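Local coordinates for protein (soluble lytic transglycosylase SLT70) (Escherichia coli, PDB 1QSA) that cleaves the glycosidic bonds between N-acetylmuramic acid and N-acetylglucosamine in peptidoglycan, forming a 1,6-anhydro bond in the muramic acid residue, at residues Y110-N114 with T115-E119; Y323-A326 with D327-L330; R20-D23 with V24-Q27; P512-S515 with S516-Q519. One frame throughout, in Å; residues are numbered along the deposited sequence.

Contact 1 (Y110-N114 with T115-E119); sequences YAKWN and TGQSE. With SO4 (sulfate ion), chain F.
Thr-115 folds its side chain back over the last turn of helix 102-114, with CG2 and OG1 both against the carbonyl oxygen of Ala-111. The stretch is a Schellman motif that ends this helix and leads into helix 118-129. Gly-116, with positive phi, is its C-prime residue. Gln-117 N bonds back to Lys-112 O at 2.8 Å, and Gly-116 N to Trp-113 O at 3.2 Å. Lys-112 O also accepts Thr-115 N, and its two donors arrive from opposite faces of the carbonyl plane. Thr-115 OG1 stands between the backbone N and the carbonyl carbon (chi1 57°), which brings it to 2.8 Å from Ala-111 O as donor. A valine here would probably cost Ala-111 O its hydroxyl donor and leave the weak bond from the same residue's backbone N to do more of the work. The aliphatic part of Lys-112 crosses Gln-117 at a slant, CD lying 3.9 Å from Gln-117 CB. Beyond it, Lys-112 NZ forms a salt bridge with Glu-120. Gln-117 bends at chi2 and returns NE2 to Thr-115 O, 3.0 Å away. Ala-111 and Thr-115 also pack on Leu-92 of helix 88-94. A sulfate ion, probably from the crystallisation liquor, bridges Trp-113 at the end of one helix and Ser-118 at the start of the next. It takes a bond from Ser-118 OG through O3. Its O2 lies in the plane of the Trp-113 ring, at the edge, 2.8 Å from NE1 with an N-H...O angle of 160°.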
loop_
_atom_site.group_PDB
_atom_site.type_symbol
_atom_site.label_atom_id
_atom_site.label_comp_id
_atom_site.label_asym_id
_atom_site.label_seq_id
_atom_site.Cartn_x
_atom_site.Cartn_y
_atom_site.Cartn_z
ATOM N N TYR A 110 -21.212 -4.475 22.938
ATOM C CA TYR A 110 -22.450 -3.824 23.374
ATOM C C TYR A 110 -23.424 -4.949 23.790
ATOM O O TYR A 110 -24.166 -4.811 24.768
ATOM C CB TYR A 110 -23.057 -2.977 22.257
ATOM C CG TYR A 110 -24.224 -2.128 22.704
ATOM C CD1 TYR A 110 -24.033 -1.016 23.533
ATOM C CD2 TYR A 110 -25.518 -2.417 22.278
ATOM C CE1 TYR A 110 -25.101 -0.212 23.918
ATOM C CE2 TYR A 110 -26.599 -1.617 22.658
ATOM C CZ TYR A 110 -26.382 -0.517 23.476
ATOM O OH TYR A 110 -27.457 0.278 23.835
ATOM N N ALA A 111 -23.391 -6.079 23.075
ATOM C CA ALA A 111 -24.249 -7.223 23.434
ATOM C C ALA A 111 -23.858 -7.742 24.825
ATOM O O ALA A 111 -24.723 -8.170 25.597
ATOM C CB ALA A 111 -24.127 -8.340 22.404
ATOM N N LYS A 112 -22.558 -7.746 25.121
ATOM C CA LYS A 112 -22.062 -8.183 26.433
ATOM C C LYS A 112 -22.642 -7.274 27.525
ATOM O O LYS A 112 -23.140 -7.767 28.530
ATOM C CB LYS A 112 -20.528 -8.164 26.455
ATOM C CG LYS A 112 -19.885 -9.340 25.723
ATOM C CD LYS A 112 -19.954 -10.616 26.554
ATOM C CE LYS A 112 -19.342 -11.813 25.829
ATOM N NZ LYS A 112 -19.167 -12.978 26.755
ATOM N N TRP A 113 -22.619 -5.959 27.310
ATOM C CA TRP A 113 -23.187 -5.032 28.295
ATOM C C TRP A 113 -24.686 -5.291 28.503
ATOM O O TRP A 113 -25.181 -5.314 29.645
ATOM C CB TRP A 113 -22.986 -3.580 27.847
ATOM C CG TRP A 113 -23.707 -2.597 28.718
ATOM C CD1 TRP A 113 -23.372 -2.224 29.997
ATOM C CD2 TRP A 113 -24.900 -1.880 28.389
ATOM N NE1 TRP A 113 -24.292 -1.318 30.473
ATOM C CE2 TRP A 113 -25.236 -1.088 29.509
ATOM C CE3 TRP A 113 -25.720 -1.830 27.256
ATOM C CZ2 TRP A 113 -26.365 -0.248 29.526
ATOM C CZ3 TRP A 113 -26.845 -1.000 27.268
ATOM C CH2 TRP A 113 -27.154 -0.219 28.399
ATOM N N ASN A 114 -25.405 -5.471 27.396
ATOM C CA ASN A 114 -26.848 -5.712 27.432
ATOM C C ASN A 114 -27.248 -7.000 28.124
ATOM O O ASN A 114 -28.401 -7.154 28.528
ATOM C CB ASN A 114 -27.421 -5.724 26.016
ATOM C CG ASN A 114 -27.953 -4.375 25.597
ATOM O OD1 ASN A 114 -29.018 -3.949 26.043
ATOM N ND2 ASN A 114 -27.224 -3.698 24.718
ATOM N N THR A 115 -26.315 -7.940 28.209
ATOM C CA THR A 115 -26.580 -9.233 28.827
ATOM C C THR A 115 -25.857 -9.400 30.164
ATOM O O THR A 115 -25.524 -10.526 30.580
ATOM C CB THR A 115 -26.238 -10.402 27.874
ATOM O OG1 THR A 115 -24.873 -10.301 27.466
ATOM C CG2 THR A 115 -27.159 -10.383 26.631
ATOM N N GLY A 116 -25.635 -8.261 30.827
ATOM C CA GLY A 116 -25.017 -8.225 32.149
ATOM C C GLY A 116 -23.538 -8.485 32.328
ATOM O O GLY A 116 -23.098 -8.761 33.448
ATOM N N GLN A 117 -22.765 -8.407 31.248
ATOM C CA GLN A 117 -21.327 -8.655 31.316
ATOM C C GLN A 117 -20.589 -7.326 31.146
ATOM O O GLN A 117 -19.778 -7.175 30.231
ATOM C CB GLN A 117 -20.917 -9.632 30.201
ATOM C CG GLN A 117 -21.869 -10.830 30.051
ATOM C CD GLN A 117 -21.954 -11.692 31.313
ATOM O OE1 GLN A 117 -20.932 -12.048 31.907
ATOM N NE2 GLN A 117 -23.182 -12.067 31.702
ATOM N N SER A 118 -20.877 -6.367 32.029
ATOM C CA SER A 118 -20.256 -5.038 31.940
ATOM C C SER A 118 -18.732 -5.011 31.980
ATOM O O SER A 118 -18.109 -4.309 31.184
ATOM C CB SER A 118 -20.809 -4.096 33.025
ATOM O OG SER A 118 -22.173 -3.785 32.794
ATOM N N GLU A 119 -18.129 -5.750 32.912
ATOM C CA GLU A 119 -16.670 -5.765 33.044
ATOM C C GLU A 119 -16.004 -6.184 31.731
ATOM O O GLU A 119 -15.040 -5.556 31.271
ATOM C CB GLU A 119 -16.241 -6.686 34.200
ATOM C CG GLU A 119 -14.740 -6.764 34.403
ATOM C CD GLU A 119 -14.318 -7.654 35.575
ATOM O OE1 GLU A 119 -15.091 -8.556 35.983
ATOM O OE2 GLU A 119 -13.188 -7.456 36.071
HETATM S S SO4 F . -23.512 -0.779 34.474
HETATM O O1 SO4 F . -23.036 0.420 35.201
HETATM O O2 SO4 F . -23.665 -0.417 33.048
HETATM O O3 SO4 F . -22.537 -1.878 34.646
HETATM O O4 SO4 F . -24.818 -1.198 35.014
HETATM O O HOH W 1 -24.552 -4.949 32.241
#

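Contact 2 (Y323-A326 with D327-L330); sequences YWQA and DLLL
Asp-327 lies alongside Trp-324, both side chains pointing the same way. Its carboxylate carbon CG is 3.5 Å from Trp-324 CZ3, and the carboxylate and ring planes are turned 66° apart. CG is anti to the backbone N (chi1 -177°), which swings the carboxylate back beside the six-membered part of the indole. Both carboxylate oxygens are satisfied. OD2 forms a salt bridge with Arg-301, and OD1 one with Arg-359. OD1 also accepts a hydrogen bond from a water 3.2 Å away and bonds to a glycerol, probably from the crystallisation liquor. The same water accepts a hydrogen bond from Tyr-323 OH at 2.6 Å, so it bridges the two side chains. Arg-359 also bonds to Tyr-323 OH. An asparagine in place of Asp-327 would probably leave the charges of Arg-301 and Arg-359 without their shared counterion. Tyr-323, Trp-324 and Asp-327 sit on one regular alpha-helix, 319-331, packed among helices 301-310, 335-346 and 351-359 of the alpha-superhelix. Its backbone bonds run from each N-H to the carbonyl four residues earlier. Asp-327 N reaches Tyr-323 O at 2.8 Å, in the carbonyl plane, and Leu-328 N reaches Trp-324 O at 3.1 Å. Leu-329 N and Leu-330 N bond likewise to Gln-325 O and Ala-326 O. Trp-324 NE1 pairs with Tyr-352 OH, and its ring packs on Val-573 and Ala-574 of helix 572-578. Tyr-323 CD2 stands 3.7 Å above the plane of the Trp-324 ring, over its centre.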
loop_
_atom_site.group_PDB
_atom_site.type_symbol
_atom_site.label_atom_id
_atom_site.label_comp_id
_atom_site.label_asym_id
_atom_site.label_seq_id
_atom_site.Cartn_x
_atom_site.Cartn_y
_atom_site.Cartn_z
ATOM N N TYR A 323 26.293 1.245 -2.173
ATOM C CA TYR A 323 26.674 1.644 -3.527
ATOM C C TYR A 323 27.289 3.039 -3.518
ATOM O O TYR A 323 28.326 3.254 -4.144
ATOM C CB TYR A 323 25.482 1.648 -4.505
ATOM C CG TYR A 323 25.892 2.192 -5.874
ATOM C CD1 TYR A 323 26.540 1.378 -6.809
ATOM C CD2 TYR A 323 25.704 3.543 -6.195
ATOM C CE1 TYR A 323 27.001 1.900 -8.027
ATOM C CE2 TYR A 323 26.156 4.068 -7.399
ATOM C CZ TYR A 323 26.803 3.246 -8.308
ATOM O OH TYR A 323 27.249 3.764 -9.490
ATOM N N TRP A 324 26.667 3.982 -2.816
ATOM C CA TRP A 324 27.208 5.347 -2.818
ATOM C C TRP A 324 28.534 5.460 -2.072
ATOM O O TRP A 324 29.357 6.327 -2.387
ATOM C CB TRP A 324 26.151 6.374 -2.401
ATOM C CG TRP A 324 25.125 6.550 -3.511
ATOM C CD1 TRP A 324 23.832 6.083 -3.521
ATOM C CD2 TRP A 324 25.347 7.128 -4.808
ATOM N NE1 TRP A 324 23.250 6.317 -4.747
ATOM C CE2 TRP A 324 24.151 6.956 -5.557
ATOM C CE3 TRP A 324 26.444 7.769 -5.414
ATOM C CZ2 TRP A 324 24.019 7.397 -6.878
ATOM C CZ3 TRP A 324 26.311 8.213 -6.737
ATOM C CH2 TRP A 324 25.102 8.021 -7.453
ATOM N N GLN A 325 28.782 4.530 -1.153
ATOM C CA GLN A 325 30.073 4.505 -0.455
ATOM C C GLN A 325 31.114 4.059 -1.489
ATOM O O GLN A 325 32.213 4.613 -1.557
ATOM C CB GLN A 325 30.040 3.512 0.708
ATOM C CG GLN A 325 31.357 3.439 1.483
ATOM C CD GLN A 325 31.726 4.759 2.134
ATOM O OE1 GLN A 325 32.350 5.625 1.513
ATOM N NE2 GLN A 325 31.338 4.922 3.394
ATOM N N ALA A 326 30.750 3.056 -2.290
ATOM C CA ALA A 326 31.619 2.550 -3.346
ATOM C C ALA A 326 31.887 3.665 -4.360
ATOM O O ALA A 326 33.010 3.817 -4.833
ATOM C CB ALA A 326 30.970 1.365 -4.030
ATOM N N ASP A 327 30.850 4.439 -4.691
ATOM C CA ASP A 327 30.989 5.550 -5.642
ATOM C C ASP A 327 32.026 6.577 -5.151
ATOM O O ASP A 327 32.873 7.036 -5.921
ATOM C CB ASP A 327 29.633 6.223 -5.853
ATOM C CG ASP A 327 29.686 7.336 -6.887
ATOM O OD1 ASP A 327 29.628 7.039 -8.102
ATOM O OD2 ASP A 327 29.797 8.503 -6.478
ATOM N N LEU A 328 31.965 6.909 -3.863
ATOM C CA LEU A 328 32.918 7.849 -3.260
ATOM C C LEU A 328 34.341 7.276 -3.278
ATOM O O LEU A 328 35.299 7.972 -3.646
ATOM C CB LEU A 328 32.528 8.143 -1.814
ATOM C CG LEU A 328 31.287 8.995 -1.562
ATOM C CD1 LEU A 328 30.980 8.977 -0.073
ATOM C CD2 LEU A 328 31.519 10.424 -2.079
ATOM N N LEU A 329 34.470 6.000 -2.917
ATOM C CA LEU A 329 35.772 5.319 -2.887
ATOM C C LEU A 329 36.406 5.247 -4.269
ATOM O O LEU A 329 37.617 5.409 -4.412
ATOM C CB LEU A 329 35.624 3.906 -2.317
ATOM C CG LEU A 329 35.404 3.828 -0.804
ATOM C CD1 LEU A 329 34.965 2.405 -0.424
ATOM C CD2 LEU A 329 36.680 4.237 -0.045
ATOM N N LEU A 330 35.592 5.019 -5.298
ATOM C CA LEU A 330 36.112 4.973 -6.661
ATOM C C LEU A 330 36.712 6.332 -7.032
ATOM O O LEU A 330 37.820 6.388 -7.563
ATOM C CB LEU A 330 35.016 4.617 -7.671
ATOM C CG LEU A 330 34.582 3.147 -7.691
ATOM C CD1 LEU A 330 33.304 2.993 -8.528
ATOM C CD2 LEU A 330 35.722 2.303 -8.283
HETATM O O HOH W 2 27.068 6.375 -9.814
#

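Contact 3 (R20-D23 with V24-Q27); sequences RQMD and VVEQ
Met-22 lies beside Val-25, one turn further along helix 22-28, and the two side chains point the same way. From CB the Met-22 chain sets CG anti to the carbonyl carbon (chi1 -50°), then bends at chi2 and chi3. These bends set SD between the Arg-20 guanidinium and Val-25. SD is 4.2 Å from Val-25 CG2. It also sits over one face of the Arg-20 guanidinium, 3.6 Å above its plane and over its centre. The terminal CE ends the chain against Val-25, 4.1 Å from CB and nearly as close to CG1. Trp-17 of helix 3-18 touches both Met-22 and Val-25, and Ile-13 packs on Val-25 as well. Arg-20 NH1 makes a salt bridge with Asp-48. At the start of the helix, the carbonyl oxygen of Gln-21 accepts Val-25 N at 3.2 Å in the carbonyl plane. Glu-26 N follows with a bond to Met-22 O at 2.9 Å, and Gln-27 N bonds to Asp-23 O. A water also donates to Asp-23 O. Asp-23 OD1 receives a weak bond from Val-24 N, the next residue. Helix 3-18 closes with a Schellman motif at Arg-20, Gln-21 is the centre of an inverse gamma turn and the N-cap, and helix 22-28 begins directly: a Schellman end running straight into the next helix of an alpha-helical hairpin, with Met-22 and Val-25 packed on Trp-17.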
loop_
_atom_site.group_PDB
_atom_site.type_symbol
_atom_site.label_atom_id
_atom_site.label_comp_id
_atom_site.label_asym_id
_atom_site.label_seq_id
_atom_site.Cartn_x
_atom_site.Cartn_y
_atom_site.Cartn_z
ATOM N N ARG A 20 -34.067 -10.953 -11.588
ATOM C CA ARG A 20 -35.059 -11.312 -10.569
ATOM C C ARG A 20 -36.117 -12.293 -11.092
ATOM O O ARG A 20 -37.291 -12.245 -10.708
ATOM C CB ARG A 20 -35.709 -10.081 -9.907
ATOM C CG ARG A 20 -34.737 -9.118 -9.215
ATOM C CD ARG A 20 -33.819 -9.792 -8.204
ATOM N NE ARG A 20 -34.532 -10.489 -7.136
ATOM C CZ ARG A 20 -33.935 -11.147 -6.143
ATOM N NH1 ARG A 20 -32.607 -11.177 -6.053
ATOM N NH2 ARG A 20 -34.666 -11.757 -5.223
ATOM N N GLN A 21 -35.697 -13.160 -12.012
ATOM C CA GLN A 21 -36.572 -14.194 -12.551
ATOM C C GLN A 21 -36.391 -15.346 -11.578
ATOM O O GLN A 21 -35.710 -16.340 -11.861
ATOM C CB GLN A 21 -36.126 -14.592 -13.955
ATOM C CG GLN A 21 -36.390 -13.525 -14.988
ATOM C CD GLN A 21 -35.817 -13.881 -16.339
ATOM O OE1 GLN A 21 -34.651 -13.619 -16.616
ATOM N NE2 GLN A 21 -36.629 -14.499 -17.180
ATOM N N MET A 22 -37.001 -15.194 -10.409
ATOM C CA MET A 22 -36.850 -16.172 -9.353
ATOM C C MET A 22 -37.484 -17.526 -9.596
ATOM O O MET A 22 -37.121 -18.498 -8.932
ATOM C CB MET A 22 -37.249 -15.557 -8.013
ATOM C CG MET A 22 -36.553 -14.208 -7.758
ATOM S SD MET A 22 -34.750 -14.222 -8.115
ATOM C CE MET A 22 -34.158 -15.167 -6.732
ATOM N N ASP A 23 -38.425 -17.595 -10.535
ATOM C CA ASP A 23 -39.042 -18.869 -10.873
ATOM C C ASP A 23 -37.963 -19.724 -11.559
ATOM O O ASP A 23 -37.814 -20.915 -11.263
ATOM C CB ASP A 23 -40.309 -18.696 -11.746
ATOM C CG ASP A 23 -40.074 -17.899 -13.037
ATOM O OD1 ASP A 23 -39.145 -17.063 -13.123
ATOM O OD2 ASP A 23 -40.873 -18.097 -13.978
ATOM N N VAL A 24 -37.146 -19.078 -12.391
ATOM C CA VAL A 24 -36.047 -19.756 -13.082
ATOM C C VAL A 24 -34.984 -20.152 -12.044
ATOM O O VAL A 24 -34.515 -21.287 -12.040
ATOM C CB VAL A 24 -35.403 -18.839 -14.152
ATOM C CG1 VAL A 24 -34.143 -19.491 -14.756
ATOM C CG2 VAL A 24 -36.416 -18.544 -15.270
ATOM N N VAL A 25 -34.620 -19.227 -11.155
ATOM C CA VAL A 25 -33.602 -19.526 -10.141
ATOM C C VAL A 25 -34.002 -20.700 -9.242
ATOM O O VAL A 25 -33.207 -21.607 -8.994
ATOM C CB VAL A 25 -33.290 -18.291 -9.262
ATOM C CG1 VAL A 25 -32.346 -18.685 -8.111
ATOM C CG2 VAL A 25 -32.651 -17.187 -10.126
ATOM N N GLU A 26 -35.241 -20.690 -8.771
ATOM C CA GLU A 26 -35.734 -21.753 -7.891
ATOM C C GLU A 26 -35.654 -23.122 -8.540
ATOM O O GLU A 26 -35.252 -24.093 -7.901
ATOM C CB GLU A 26 -37.176 -21.468 -7.462
ATOM C CG GLU A 26 -37.291 -20.326 -6.464
ATOM C CD GLU A 26 -38.732 -19.888 -6.202
ATOM O OE1 GLU A 26 -39.677 -20.543 -6.708
ATOM O OE2 GLU A 26 -38.916 -18.875 -5.490
ATOM N N GLN A 27 -35.998 -23.185 -9.822
ATOM C CA GLN A 27 -35.975 -24.443 -10.552
ATOM C C GLN A 27 -34.559 -24.942 -10.821
ATOM O O GLN A 27 -34.307 -26.145 -10.781
ATOM C CB GLN A 27 -36.729 -24.310 -11.877
ATOM C CG GLN A 27 -36.841 -25.629 -12.626
ATOM C CD GLN A 27 -37.587 -25.502 -13.937
ATOM O OE1 GLN A 27 -38.481 -24.654 -14.090
ATOM N NE2 GLN A 27 -37.222 -26.339 -14.902
HETATM O O HOH W 3 -39.991 -22.654 -11.795
#

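Contact 4 (P512-S515 with S516-Q519); sequences PGYS and SPGQ
This is a side-chain-to-backbone contact within a surface loop, in the Slt-type domain between helices 499-509 and 523-540. The amide of Gln-519 carries it, meeting the backbone of the preceding residues at both ends. NE2 donates to Gly-513 O at 3.0 Å, nearly straight at 170°, and that oxygen lies in the amide plane. OE1 accepts two backbone N-H groups, both in its carbonyl plane. Ser-515 N is 2.7 Å away and Ser-516 N 2.9 Å. Three bonds therefore fix the rotation of the amide. The Gln-519 chain runs extended beyond CG (chi2 174°), which carries the amide far enough to span the turn. Tyr-514 crosses it at a slant, ring and amide planes 26° apart. The ring has Ser-516 N over one face, and its OH touches Pro-517 CA at 3.3 Å. Ala-502 and Val-506 of helix 499-509 and Ile-529 of helix 523-540 also pack on this ring, anchoring the loop to both helices. Gln-519 N bonds to Ser-516 O as the chain enters its 3-10 turn. It is an interhelical loop of the lysozyme-like Slt domain, held by a glutamine amide that reaches back from a 3-10 turn to the main chain.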
loop_
_atom_site.group_PDB
_atom_site.type_symbol
_atom_site.label_atom_id
_atom_site.label_comp_id
_atom_site.label_asym_id
_atom_site.label_seq_id
_atom_site.Cartn_x
_atom_site.Cartn_y
_atom_site.Cartn_z
ATOM N N PRO A 512 -10.558 4.740 -30.658
ATOM C CA PRO A 512 -11.992 4.474 -30.763
ATOM C C PRO A 512 -12.523 3.457 -29.744
ATOM O O PRO A 512 -11.757 2.681 -29.168
ATOM C CB PRO A 512 -12.116 3.895 -32.173
ATOM C CG PRO A 512 -10.871 3.074 -32.303
ATOM C CD PRO A 512 -9.786 3.889 -31.588
ATOM N N GLY A 513 -13.835 3.495 -29.530
ATOM C CA GLY A 513 -14.499 2.530 -28.668
ATOM C C GLY A 513 -14.536 2.623 -27.164
ATOM O O GLY A 513 -15.077 1.719 -26.525
ATOM N N TYR A 514 -14.019 3.704 -26.597
ATOM C CA TYR A 514 -14.010 3.867 -25.150
ATOM C C TYR A 514 -15.111 4.812 -24.652
ATOM O O TYR A 514 -15.127 5.995 -24.989
ATOM C CB TYR A 514 -12.632 4.375 -24.695
ATOM C CG TYR A 514 -12.494 4.483 -23.193
ATOM C CD1 TYR A 514 -12.364 3.335 -22.403
ATOM C CD2 TYR A 514 -12.489 5.726 -22.553
ATOM C CE1 TYR A 514 -12.229 3.424 -21.021
ATOM C CE2 TYR A 514 -12.361 5.823 -21.162
ATOM C CZ TYR A 514 -12.230 4.664 -20.410
ATOM O OH TYR A 514 -12.083 4.742 -19.042
ATOM N N SER A 515 -15.991 4.301 -23.796
ATOM C CA SER A 515 -17.081 5.113 -23.254
ATOM C C SER A 515 -17.287 5.043 -21.737
ATOM O O SER A 515 -18.002 5.876 -21.182
ATOM C CB SER A 515 -18.398 4.770 -23.966
ATOM O OG SER A 515 -18.737 3.403 -23.793
ATOM N N SER A 516 -16.636 4.101 -21.053
ATOM C CA SER A 516 -16.821 3.968 -19.606
ATOM C C SER A 516 -15.599 3.379 -18.890
ATOM O O SER A 516 -14.963 2.465 -19.406
ATOM C CB SER A 516 -18.049 3.081 -19.359
ATOM O OG SER A 516 -18.094 2.573 -18.043
ATOM N N PRO A 517 -15.281 3.878 -17.679
ATOM C CA PRO A 517 -14.134 3.393 -16.899
ATOM C C PRO A 517 -14.221 1.902 -16.597
ATOM O O PRO A 517 -13.207 1.266 -16.319
ATOM C CB PRO A 517 -14.208 4.214 -15.609
ATOM C CG PRO A 517 -14.923 5.447 -16.001
ATOM C CD PRO A 517 -15.970 4.969 -16.971
ATOM N N GLY A 518 -15.433 1.342 -16.644
ATOM C CA GLY A 518 -15.598 -0.084 -16.393
ATOM C C GLY A 518 -14.876 -0.939 -17.432
ATOM O O GLY A 518 -14.477 -2.076 -17.141
ATOM N N GLN A 519 -14.646 -0.368 -18.615
ATOM C CA GLN A 519 -13.964 -1.075 -19.694
ATOM C C GLN A 519 -12.477 -1.278 -19.358
ATOM O O GLN A 519 -11.806 -2.110 -19.973
ATOM C CB GLN A 519 -14.076 -0.299 -20.999
ATOM C CG GLN A 519 -15.487 -0.217 -21.564
ATOM C CD GLN A 519 -15.527 0.688 -22.768
ATOM O OE1 GLN A 519 -15.936 1.834 -22.665
ATOM N NE2 GLN A 519 -15.036 0.203 -23.900
#

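Overall arrangement
From the N terminus the order is contact 3, contact 1, contact 2, contact 4. All are local and in series; none nests in or crosses another. Contact 3 closes the short turn between helices 3-18 and 22-28. Contact 1 does the same between helices 102-114 and 118-129, about 43 Å away between centres. Contact 2 closes no loop, since it runs within helix 319-331, but it joins that helix to neighbouring superhelical helices and to helix 572-578. It lies across the chain's centre from contacts 1 and 3. Contact 4 closes a turn within the connection between helices 499-509 and 523-540 of the Slt-type domain and packs on both. Its centre is about 32 Å from that of contact 3.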